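Local structure of similar to sp|P32453 Saccharomyces cerevisiae YNL315c ATP11 (Candida glabrata CBS 138, 2P4F) at residues R256-M261 with Q273-F278; D103-L108 with L231-V236; F121-K126 with Q218-L223. The protein probably acts as a mitochondrial chaperone that binds unfolded protein and, like its yeast relative, assists assembly of the F1 part of ATP synthase. All blocks are in the same frame, centred on the assembly; numbering follows the deposited sequence.

Interaction 1 (R256-M261 with Q273-F278); sequences RFYGAM and QLLEDF
Phe257 and Tyr258 mark the place where helix 244-257 breaks into an inverse gamma turn, and the broken end packs on Leu274 and Leu275 of helix 266-280. Tyr258 is the central residue of the turn, which is closed by a weak bond from Gly259 N to Phe257 O, 3.0 Å long. Although the CB of Tyr258 points away from the second helix, its ring swings back, so that the side chains of Tyr258 and Leu275 cross at about a right angle. A chi1 of 171° turns CG of Leu275 away from its own nitrogen and carries both methyls onto the phenol. CD2 of Leu275 lies 3.8 Å from the centroid of the Tyr258 ring and only 15° off the ring normal, a CH-pi contact over one face. CD1 reaches the far end of the ring, with Leu275 CD1 3.5 Å from Tyr258 CZ. The hydroxyl beyond it is hydrogen-bonded to Asn154 O, a polar link at the margin of a buried, largely apolar contact.

The methyl over the ring face also lies beside the turn itself: Leu275 CD2 is 3.4 Å from Phe257 O. On the neighbouring flank Phe257 and Leu274 run side by side and point the same way, meeting obliquely through Phe257 CE1 and Leu274 CD2 at 4.1 Å. The wider surroundings are aromatic, with Trp186 edge-to-face to Tyr258 and Phe157 meeting the ring of Phe257, while Leu290 and Leu293 of helix 287-295 touch Leu274. The example shows how two successive residues at a helix end can send rings to different parts of one partner. It is apolar helix-end packing beside strand 156-162, an outermost strand of the antiparallel half-barrel sheet.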
loop_
_atom_site.group_PDB
_atom_site.type_symbol
_atom_site.label_atom_id
_atom_site.label_comp_id
_atom_site.label_asym_id
_atom_site.label_seq_id
_atom_site.Cartn_x
_atom_site.Cartn_y
_atom_site.Cartn_z
ATOM N N ARG A 256 1.576 -9.220 0.940
ATOM C CA ARG A 256 1.443 -10.653 1.220
ATOM C C ARG A 256 0.038 -10.996 1.679
ATOM O O ARG A 256 -0.483 -12.056 1.329
ATOM C CB ARG A 256 2.476 -11.099 2.281
ATOM C CG ARG A 256 3.916 -11.050 1.734
ATOM C CD ARG A 256 4.865 -12.004 2.445
ATOM N NE ARG A 256 4.851 -11.729 3.905
ATOM C CZ ARG A 256 5.520 -12.537 4.724
ATOM N NH1 ARG A 256 5.514 -12.316 6.033
ATOM N NH2 ARG A 256 6.219 -13.577 4.240
ATOM N N PHE A 257 -0.568 -10.120 2.487
ATOM C CA PHE A 257 -1.919 -10.389 2.987
ATOM C C PHE A 257 -2.974 -10.073 1.927
ATOM O O PHE A 257 -3.992 -10.779 1.829
ATOM C CB PHE A 257 -2.177 -9.595 4.275
ATOM C CG PHE A 257 -1.492 -10.283 5.457
ATOM C CD1 PHE A 257 -2.189 -11.240 6.194
ATOM C CD2 PHE A 257 -0.185 -9.965 5.802
ATOM C CE1 PHE A 257 -1.526 -11.835 7.260
ATOM C CE2 PHE A 257 0.482 -10.571 6.853
ATOM C CZ PHE A 257 -0.204 -11.533 7.597
ATOM N N TYR A 258 -2.714 -9.057 1.073
ATOM C CA TYR A 258 -3.719 -8.669 0.087
ATOM C C TYR A 258 -3.568 -9.451 -1.206
ATOM O O TYR A 258 -3.499 -8.983 -2.305
ATOM C CB TYR A 258 -3.652 -7.150 -0.142
ATOM C CG TYR A 258 -4.438 -6.456 0.964
ATOM C CD1 TYR A 258 -5.782 -6.136 0.785
ATOM C CD2 TYR A 258 -3.821 -6.143 2.191
ATOM C CE1 TYR A 258 -6.510 -5.509 1.795
ATOM C CE2 TYR A 258 -4.544 -5.506 3.224
ATOM C CZ TYR A 258 -5.881 -5.197 2.987
ATOM O OH TYR A 258 -6.583 -4.579 4.007
ATOM N N GLY A 259 -3.589 -10.763 -1.116
ATOM C CA GLY A 259 -3.714 -11.496 -2.391
ATOM C C GLY A 259 -2.413 -12.261 -2.576
ATOM O O GLY A 259 -2.316 -13.099 -3.481
ATOM N N ALA A 260 -1.489 -11.924 -1.688
ATOM C CA ALA A 260 -0.237 -12.712 -1.521
ATOM C C ALA A 260 0.405 -12.987 -2.871
ATOM O O ALA A 260 0.898 -14.085 -3.188
ATOM C CB ALA A 260 -0.510 -14.014 -0.800
ATOM N N MET A 261 0.364 -11.920 -3.638
ATOM C CA MET A 261 0.795 -11.736 -4.993
ATOM C C MET A 261 0.554 -13.047 -5.752
ATOM O O MET A 261 1.512 -13.611 -6.270
ATOM C CB MET A 261 2.256 -11.281 -5.035
ATOM C CG MET A 261 3.246 -12.200 -4.344
ATOM S SD MET A 261 4.184 -11.479 -2.973
ATOM C CE MET A 261 2.879 -11.068 -1.831
ATOM N N GLN A 273 -7.108 -15.682 4.349
ATOM C CA GLN A 273 -8.263 -16.009 5.200
ATOM C C GLN A 273 -8.275 -15.122 6.446
ATOM O O GLN A 273 -9.331 -14.708 6.941
ATOM C CB GLN A 273 -8.197 -17.498 5.622
ATOM C CG GLN A 273 -9.437 -17.912 6.433
ATOM C CD GLN A 273 -10.686 -17.914 5.568
ATOM O OE1 GLN A 273 -10.727 -18.528 4.499
ATOM N NE2 GLN A 273 -11.746 -17.214 5.988
ATOM N N LEU A 274 -7.066 -14.819 6.977
ATOM C CA LEU A 274 -7.049 -13.949 8.145
ATOM C C LEU A 274 -7.517 -12.537 7.812
ATOM O O LEU A 274 -8.208 -11.849 8.608
ATOM C CB LEU A 274 -5.618 -13.852 8.691
ATOM C CG LEU A 274 -5.457 -13.240 10.064
ATOM C CD1 LEU A 274 -6.103 -14.099 11.159
ATOM C CD2 LEU A 274 -3.970 -12.973 10.356
ATOM N N LEU A 275 -7.095 -12.047 6.653
ATOM C CA LEU A 275 -7.547 -10.731 6.160
ATOM C C LEU A 275 -9.072 -10.715 6.052
ATOM O O LEU A 275 -9.787 -9.754 6.491
ATOM C CB LEU A 275 -6.902 -10.434 4.793
ATOM C CG LEU A 275 -7.450 -9.191 4.084
ATOM C CD1 LEU A 275 -7.075 -7.941 4.863
ATOM C CD2 LEU A 275 -6.892 -9.169 2.662
ATOM N N GLU A 276 -9.613 -11.769 5.445
ATOM C CA GLU A 276 -11.082 -11.796 5.280
ATOM C C GLU A 276 -11.780 -11.902 6.620
ATOM O O GLU A 276 -12.767 -11.221 6.900
ATOM C CB GLU A 276 -11.481 -12.963 4.346
ATOM C CG GLU A 276 -10.971 -12.701 2.907
ATOM C CD GLU A 276 -11.251 -13.853 1.983
ATOM O OE1 GLU A 276 -11.464 -15.009 2.448
ATOM O OE2 GLU A 276 -11.278 -13.607 0.742
ATOM N N ASP A 277 -11.249 -12.743 7.510
ATOM C CA ASP A 277 -11.880 -12.873 8.825
ATOM C C ASP A 277 -11.876 -11.578 9.601
ATOM O O ASP A 277 -12.862 -11.234 10.291
ATOM C CB ASP A 277 -11.132 -13.947 9.634
ATOM C CG ASP A 277 -11.480 -15.347 9.183
ATOM O OD1 ASP A 277 -12.466 -15.569 8.454
ATOM O OD2 ASP A 277 -10.707 -16.263 9.571
ATOM N N PHE A 278 -10.774 -10.817 9.508
ATOM C CA PHE A 278 -10.747 -9.510 10.173
ATOM C C PHE A 278 -11.870 -8.629 9.608
ATOM O O PHE A 278 -12.639 -8.019 10.365
ATOM C CB PHE A 278 -9.373 -8.858 9.943
ATOM C CG PHE A 278 -9.284 -7.494 10.625
ATOM C CD1 PHE A 278 -8.932 -7.388 11.969
ATOM C CD2 PHE A 278 -9.539 -6.337 9.881
ATOM C CE1 PHE A 278 -8.869 -6.137 12.542
ATOM C CE2 PHE A 278 -9.487 -5.082 10.455
ATOM C CZ PHE A 278 -9.123 -4.995 11.779
#

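Interaction 2 (D103-L108 with L231-V236); sequences DDYLKL and LMNGQV
Tyr105 and Asn233 approach from opposite directions, the tyrosine from helix 102-105 and the amide from strand 229-236. The tyrosine CB points toward the strand, and a chi1 of -59° sets CG anti to the carbonyl carbon, bringing the CE2, CZ and OH atoms of the ring to the amide. The ring is also met edge-to-face by Trp127. Further out, Tyr105 CE2 comes 4.0 Å from Asn233 ND2 and slightly farther from OD1, while Tyr105 CZ is also 4.0 Å from ND2. Ring and amide planes stand 72° apart, and the approach is oblique. At the tip, Tyr105 OH passes 3.7 Å from Asn233 ND2 without bonding to it. Instead both groups converge on Gln218 OE1, which is hydrogen-bonded to the hydroxyl and to ND2 alike, while Asn233 OD1 is bonded to His220. A third residue thus mediates the polar meeting. One step along, Leu106 CD1 and Leu231 CD1 add a looser methyl contact at 4.5 Å. Trp123 of helix 116-126 touches Leu106, Leu231 and Asn233, and so links the residue after the short helix 102-105 with a strand whose backbone is bonded to strands 133-139 and 215-220.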
loop_
_atom_site.group_PDB
_atom_site.type_symbol
_atom_site.label_atom_id
_atom_site.label_comp_id
_atom_site.label_asym_id
_atom_site.label_seq_id
_atom_site.Cartn_x
_atom_site.Cartn_y
_atom_site.Cartn_z
ATOM N N ASP A 103 -1.732 13.081 -13.195
ATOM C CA ASP A 103 -1.491 14.280 -14.035
ATOM C C ASP A 103 -0.882 15.445 -13.269
ATOM O O ASP A 103 -0.232 16.345 -13.828
ATOM C CB ASP A 103 -2.821 14.693 -14.650
ATOM C CG ASP A 103 -2.679 15.704 -15.775
ATOM O OD1 ASP A 103 -2.035 15.438 -16.813
ATOM O OD2 ASP A 103 -3.271 16.792 -15.591
ATOM N N ASP A 104 -1.116 15.509 -11.946
ATOM C CA ASP A 104 -0.501 16.547 -11.124
ATOM C C ASP A 104 0.997 16.356 -10.936
ATOM O O ASP A 104 1.710 17.278 -10.534
ATOM C CB ASP A 104 -1.177 16.551 -9.745
ATOM C CG ASP A 104 -2.645 16.951 -9.829
ATOM O OD1 ASP A 104 -2.934 17.973 -10.523
ATOM O OD2 ASP A 104 -3.515 16.274 -9.231
ATOM N N TYR A 105 1.522 15.166 -11.204
ATOM C CA TYR A 105 2.940 14.898 -11.059
ATOM C C TYR A 105 3.639 14.788 -12.409
ATOM O O TYR A 105 4.752 15.301 -12.567
ATOM C CB TYR A 105 3.138 13.568 -10.324
ATOM C CG TYR A 105 2.517 13.486 -8.946
ATOM C CD1 TYR A 105 2.826 14.406 -7.958
ATOM C CD2 TYR A 105 1.665 12.439 -8.622
ATOM C CE1 TYR A 105 2.269 14.335 -6.667
ATOM C CE2 TYR A 105 1.106 12.346 -7.355
ATOM C CZ TYR A 105 1.395 13.272 -6.392
ATOM O OH TYR A 105 0.849 13.169 -5.121
ATOM N N LEU A 106 2.997 14.100 -13.356
ATOM C CA LEU A 106 3.525 13.927 -14.716
ATOM C C LEU A 106 2.361 14.198 -15.677
ATOM O O LEU A 106 1.363 13.448 -15.556
ATOM C CB LEU A 106 4.049 12.534 -15.053
ATOM C CG LEU A 106 5.170 11.963 -14.208
ATOM C CD1 LEU A 106 5.440 10.508 -14.600
ATOM C CD2 LEU A 106 6.435 12.802 -14.353
ATOM N N LYS A 107 2.429 15.144 -16.566
ATOM C CA LYS A 107 1.276 15.454 -17.406
ATOM C C LYS A 107 0.995 14.312 -18.368
ATOM O O LYS A 107 1.818 13.869 -19.191
ATOM C CB LYS A 107 1.507 16.739 -18.205
ATOM C CG LYS A 107 1.587 17.986 -17.313
ATOM C CD LYS A 107 0.316 18.189 -16.509
ATOM C CE LYS A 107 0.445 19.148 -15.353
ATOM N NZ LYS A 107 0.846 18.587 -14.032
ATOM N N LEU A 108 -0.233 13.824 -18.274
ATOM C CA LEU A 108 -0.548 12.647 -19.084
ATOM C C LEU A 108 -0.431 12.934 -20.567
ATOM O O LEU A 108 0.006 12.056 -21.309
ATOM C CB LEU A 108 -1.964 12.123 -18.834
ATOM C CG LEU A 108 -2.277 11.833 -17.366
ATOM C CD1 LEU A 108 -3.707 11.354 -17.198
ATOM C CD2 LEU A 108 -1.270 10.809 -16.870
ATOM N N LEU A 231 1.745 3.247 -11.157
ATOM C CA LEU A 231 2.857 4.051 -10.606
ATOM C C LEU A 231 2.551 4.279 -9.134
ATOM O O LEU A 231 1.422 4.722 -8.793
ATOM C CB LEU A 231 2.944 5.378 -11.366
ATOM C CG LEU A 231 3.394 5.209 -12.840
ATOM C CD1 LEU A 231 3.642 6.633 -13.347
ATOM C CD2 LEU A 231 4.585 4.346 -13.001
ATOM N N MET A 232 3.530 3.995 -8.255
ATOM C CA MET A 232 3.313 4.169 -6.810
ATOM C C MET A 232 4.204 5.215 -6.222
ATOM O O MET A 232 5.389 5.224 -6.623
ATOM C CB MET A 232 3.605 2.813 -6.119
ATOM C CG MET A 232 3.294 2.874 -4.628
ATOM S SD MET A 232 4.013 1.429 -3.760
ATOM C CE MET A 232 5.672 2.067 -3.512
ATOM N N ASN A 233 3.679 6.095 -5.401
ATOM C CA ASN A 233 4.519 7.033 -4.665
ATOM C C ASN A 233 4.035 7.004 -3.217
ATOM O O ASN A 233 2.839 7.073 -2.969
ATOM C CB ASN A 233 4.505 8.465 -5.205
ATOM C CG ASN A 233 3.111 9.048 -5.292
ATOM O OD1 ASN A 233 2.348 8.628 -6.160
ATOM N ND2 ASN A 233 2.668 10.012 -4.496
ATOM N N GLY A 234 4.952 6.895 -2.268
ATOM C CA GLY A 234 4.526 6.979 -0.872
ATOM C C GLY A 234 5.486 7.866 -0.138
ATOM O O GLY A 234 6.621 8.152 -0.586
ATOM N N GLN A 235 5.022 8.350 0.997
ATOM C CA GLN A 235 5.859 9.236 1.815
ATOM C C GLN A 235 5.766 8.761 3.269
ATOM O O GLN A 235 4.631 8.400 3.711
ATOM C CB GLN A 235 5.430 10.713 1.773
ATOM C CG GLN A 235 5.964 11.489 0.577
ATOM C CD GLN A 235 5.318 12.851 0.379
ATOM O OE1 GLN A 235 5.558 13.559 -0.593
ATOM N NE2 GLN A 235 4.471 13.246 1.327
ATOM N N VAL A 236 6.852 8.760 3.988
ATOM C CA VAL A 236 6.863 8.459 5.420
ATOM C C VAL A 236 7.092 9.756 6.169
ATOM O O VAL A 236 8.038 10.509 5.827
ATOM C CB VAL A 236 7.973 7.443 5.786
ATOM C CG1 VAL A 236 7.964 7.092 7.274
ATOM C CG2 VAL A 236 7.764 6.228 4.903
#

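Interaction 3 (F121-K126 with Q218-L223); sequences FLWRAK and QFHLDL
Trp123 and His220 form an oblique aromatic contact, buried between helix 116-126 and strand 215-220. It is a narrow meeting, burying 68 Å² between the segments, and the two side chains cross at about a right angle. The outer benzo corner of the indole does the touching. Trp123 CH2 lies 3.7 Å from His220 CD2, and Trp123 CZ2 lies 3.9 Å from the same carbon. His220 NE2 stays a little farther back, 4.0 Å from Trp123 CH2. The centroids of the six-membered ring of Trp123 and the imidazole of His220 are 5.7 Å apart, and their planes are inclined at 78°. Trp123 reaches across because its CG is anti to the backbone N (chi1 -178°), extending the indole from the helix toward the sheet.

Both CB atoms point toward the opposing segment, whereas that of Phe219, the preceding residue in the strand, points away and its ring meets Phe144 of helix 140-153. This is the two-faced pattern of a strand within a sheet, here an antiparallel half barrel with helices on both surfaces. The neighbouring strand 229-236 takes up one nitrogen of each ring: Trp123 NE1 is bonded to Met232 O, and His220 NE2 to the next residue, Asn233. These bonds should limit rotation of indole and imidazole, and they satisfy two nitrogens that would otherwise be costly to bury. Leu102 of helix 102-105 touches both side chains, and Trp127 lies edge-to-face to the tryptophan.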
loop_
_atom_site.group_PDB
_atom_site.type_symbol
_atom_site.label_atom_id
_atom_site.label_comp_id
_atom_site.label_asym_id
_atom_site.label_seq_id
_atom_site.Cartn_x
_atom_site.Cartn_y
_atom_site.Cartn_z
ATOM N N PHE A 121 11.409 5.875 -15.912
ATOM C CA PHE A 121 12.555 6.780 -15.608
ATOM C C PHE A 121 12.075 8.109 -15.077
ATOM O O PHE A 121 12.592 8.673 -14.117
ATOM C CB PHE A 121 13.334 7.016 -16.896
ATOM C CG PHE A 121 14.180 5.807 -17.327
ATOM C CD1 PHE A 121 14.402 4.681 -16.549
ATOM C CD2 PHE A 121 14.741 5.853 -18.583
ATOM C CE1 PHE A 121 15.183 3.650 -17.029
ATOM C CE2 PHE A 121 15.566 4.849 -19.050
ATOM C CZ PHE A 121 15.795 3.728 -18.265
ATOM N N LEU A 122 11.038 8.628 -15.749
ATOM C CA LEU A 122 10.552 9.963 -15.319
ATOM C C LEU A 122 9.963 9.930 -13.925
ATOM O O LEU A 122 10.111 10.860 -13.155
ATOM C CB LEU A 122 9.490 10.498 -16.279
ATOM C CG LEU A 122 9.999 10.893 -17.668
ATOM C CD1 LEU A 122 8.781 11.264 -18.502
ATOM C CD2 LEU A 122 10.990 12.061 -17.526
ATOM N N TRP A 123 9.253 8.846 -13.655
ATOM C CA TRP A 123 8.605 8.745 -12.321
ATOM C C TRP A 123 9.662 8.634 -11.234
ATOM O O TRP A 123 9.584 9.303 -10.192
ATOM C CB TRP A 123 7.733 7.525 -12.322
ATOM C CG TRP A 123 6.927 7.235 -11.101
ATOM C CD1 TRP A 123 6.994 6.172 -10.234
ATOM C CD2 TRP A 123 5.853 8.079 -10.624
ATOM N NE1 TRP A 123 6.021 6.331 -9.254
ATOM C CE2 TRP A 123 5.313 7.478 -9.468
ATOM C CE3 TRP A 123 5.307 9.272 -11.072
ATOM C CZ2 TRP A 123 4.246 8.009 -8.733
ATOM C CZ3 TRP A 123 4.240 9.825 -10.343
ATOM C CH2 TRP A 123 3.730 9.199 -9.196
ATOM N N ARG A 124 10.681 7.787 -11.504
ATOM C CA ARG A 124 11.735 7.701 -10.484
ATOM C C ARG A 124 12.485 9.020 -10.363
ATOM O O ARG A 124 12.861 9.396 -9.246
ATOM C CB ARG A 124 12.658 6.520 -10.816
ATOM C CG ARG A 124 11.904 5.188 -10.723
ATOM C CD ARG A 124 12.913 4.058 -10.863
ATOM N NE ARG A 124 12.222 2.772 -10.871
ATOM C CZ ARG A 124 11.721 2.119 -9.833
ATOM N NH1 ARG A 124 11.823 2.630 -8.608
ATOM N NH2 ARG A 124 11.118 0.943 -10.028
ATOM N N ALA A 125 12.727 9.738 -11.478
ATOM C CA ALA A 125 13.434 11.031 -11.387
ATOM C C ALA A 125 12.598 11.998 -10.574
ATOM O O ALA A 125 13.167 12.813 -9.801
ATOM C CB ALA A 125 13.713 11.630 -12.768
ATOM N N LYS A 126 11.279 11.937 -10.737
ATOM C CA LYS A 126 10.389 12.926 -10.067
ATOM C C LYS A 126 10.571 12.903 -8.568
ATOM O O LYS A 126 10.551 13.912 -7.860
ATOM C CB LYS A 126 8.935 12.614 -10.438
ATOM C CG LYS A 126 7.833 13.331 -9.675
ATOM C CD LYS A 126 7.829 14.824 -10.000
ATOM C CE LYS A 126 6.533 15.451 -9.508
ATOM N NZ LYS A 126 6.433 16.903 -9.891
ATOM N N GLN A 218 0.227 6.273 -2.622
ATOM C CA GLN A 218 -0.708 6.425 -3.711
ATOM C C GLN A 218 -0.337 5.415 -4.810
ATOM O O GLN A 218 0.872 5.277 -5.111
ATOM C CB GLN A 218 -0.676 7.815 -4.366
ATOM C CG GLN A 218 -1.032 8.982 -3.417
ATOM C CD GLN A 218 -1.265 10.213 -4.296
ATOM O OE1 GLN A 218 -0.233 10.735 -4.815
ATOM N NE2 GLN A 218 -2.519 10.635 -4.502
ATOM N N PHE A 219 -1.394 4.780 -5.361
ATOM C CA PHE A 219 -1.247 3.966 -6.565
ATOM C C PHE A 219 -2.037 4.630 -7.661
ATOM O O PHE A 219 -3.233 4.843 -7.489
ATOM C CB PHE A 219 -1.769 2.554 -6.309
ATOM C CG PHE A 219 -0.962 1.782 -5.297
ATOM C CD1 PHE A 219 0.128 0.995 -5.661
ATOM C CD2 PHE A 219 -1.322 1.829 -3.948
ATOM C CE1 PHE A 219 0.891 0.253 -4.747
ATOM C CE2 PHE A 219 -0.575 1.115 -3.019
ATOM C CZ PHE A 219 0.494 0.312 -3.417
ATOM N N HIS A 220 -1.349 4.959 -8.753
ATOM C CA HIS A 220 -2.002 5.644 -9.867
ATOM C C HIS A 220 -2.275 4.664 -10.974
ATOM O O HIS A 220 -1.327 4.014 -11.423
ATOM C CB HIS A 220 -1.068 6.748 -10.407
ATOM C CG HIS A 220 -0.805 7.731 -9.304
ATOM N ND1 HIS A 220 -1.722 8.682 -8.922
ATOM C CD2 HIS A 220 0.305 7.855 -8.516
ATOM C CE1 HIS A 220 -1.195 9.376 -7.928
ATOM N NE2 HIS A 220 0.045 8.893 -7.639
ATOM N N LEU A 221 -3.499 4.536 -11.421
ATOM C CA LEU A 221 -3.904 3.519 -12.395
ATOM C C LEU A 221 -4.133 4.073 -13.788
ATOM O O LEU A 221 -4.614 3.388 -14.677
ATOM C CB LEU A 221 -5.236 2.876 -11.911
ATOM C CG LEU A 221 -5.248 2.382 -10.460
ATOM C CD1 LEU A 221 -6.583 1.670 -10.251
ATOM C CD2 LEU A 221 -4.054 1.521 -10.119
ATOM N N ASP A 222 -3.809 5.348 -14.022
ATOM C CA ASP A 222 -4.084 6.070 -15.241
ATOM C C ASP A 222 -3.460 5.374 -16.453
ATOM O O ASP A 222 -4.007 5.553 -17.572
ATOM C CB ASP A 222 -3.541 7.505 -15.135
ATOM C CG ASP A 222 -4.028 8.200 -13.871
ATOM O OD1 ASP A 222 -4.730 9.256 -14.049
ATOM O OD2 ASP A 222 -3.704 7.803 -12.711
ATOM N N LEU A 223 -2.337 4.675 -16.283
ATOM C CA LEU A 223 -1.681 4.020 -17.418
ATOM C C LEU A 223 -1.926 2.529 -17.416
ATOM O O LEU A 223 -1.276 1.725 -18.137
ATOM C CB LEU A 223 -0.155 4.271 -17.314
ATOM C CG LEU A 223 0.187 5.753 -17.220
ATOM C CD1 LEU A 223 1.720 5.925 -17.207
ATOM C CD2 LEU A 223 -0.494 6.515 -18.329
#

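Overall arrangement
Interactions 2 and 3 are two parts of one local core, their centres 5 Å apart, with 121-126/218-223 nested inside the chain loop closed by 103-108/231-236. Strands 215-220 and 229-236 lie side by side in the sheet. Two hydrogen bonds join the contacts, Tyr105 OH to Gln218 OE1 and Asn233 OD1 to His220 NE2, each 2.7 Å long. Packing adds Trp123 CZ2 at 3.3 Å from Asn233 OD1. Interaction 1 stands apart, on the opposite side of the chain's centre, about 27 Å from interaction 2 and 26 Å from interaction 3 between centres. Continuity comes from the chain, since helix 244-257 directly follows strand 229-236.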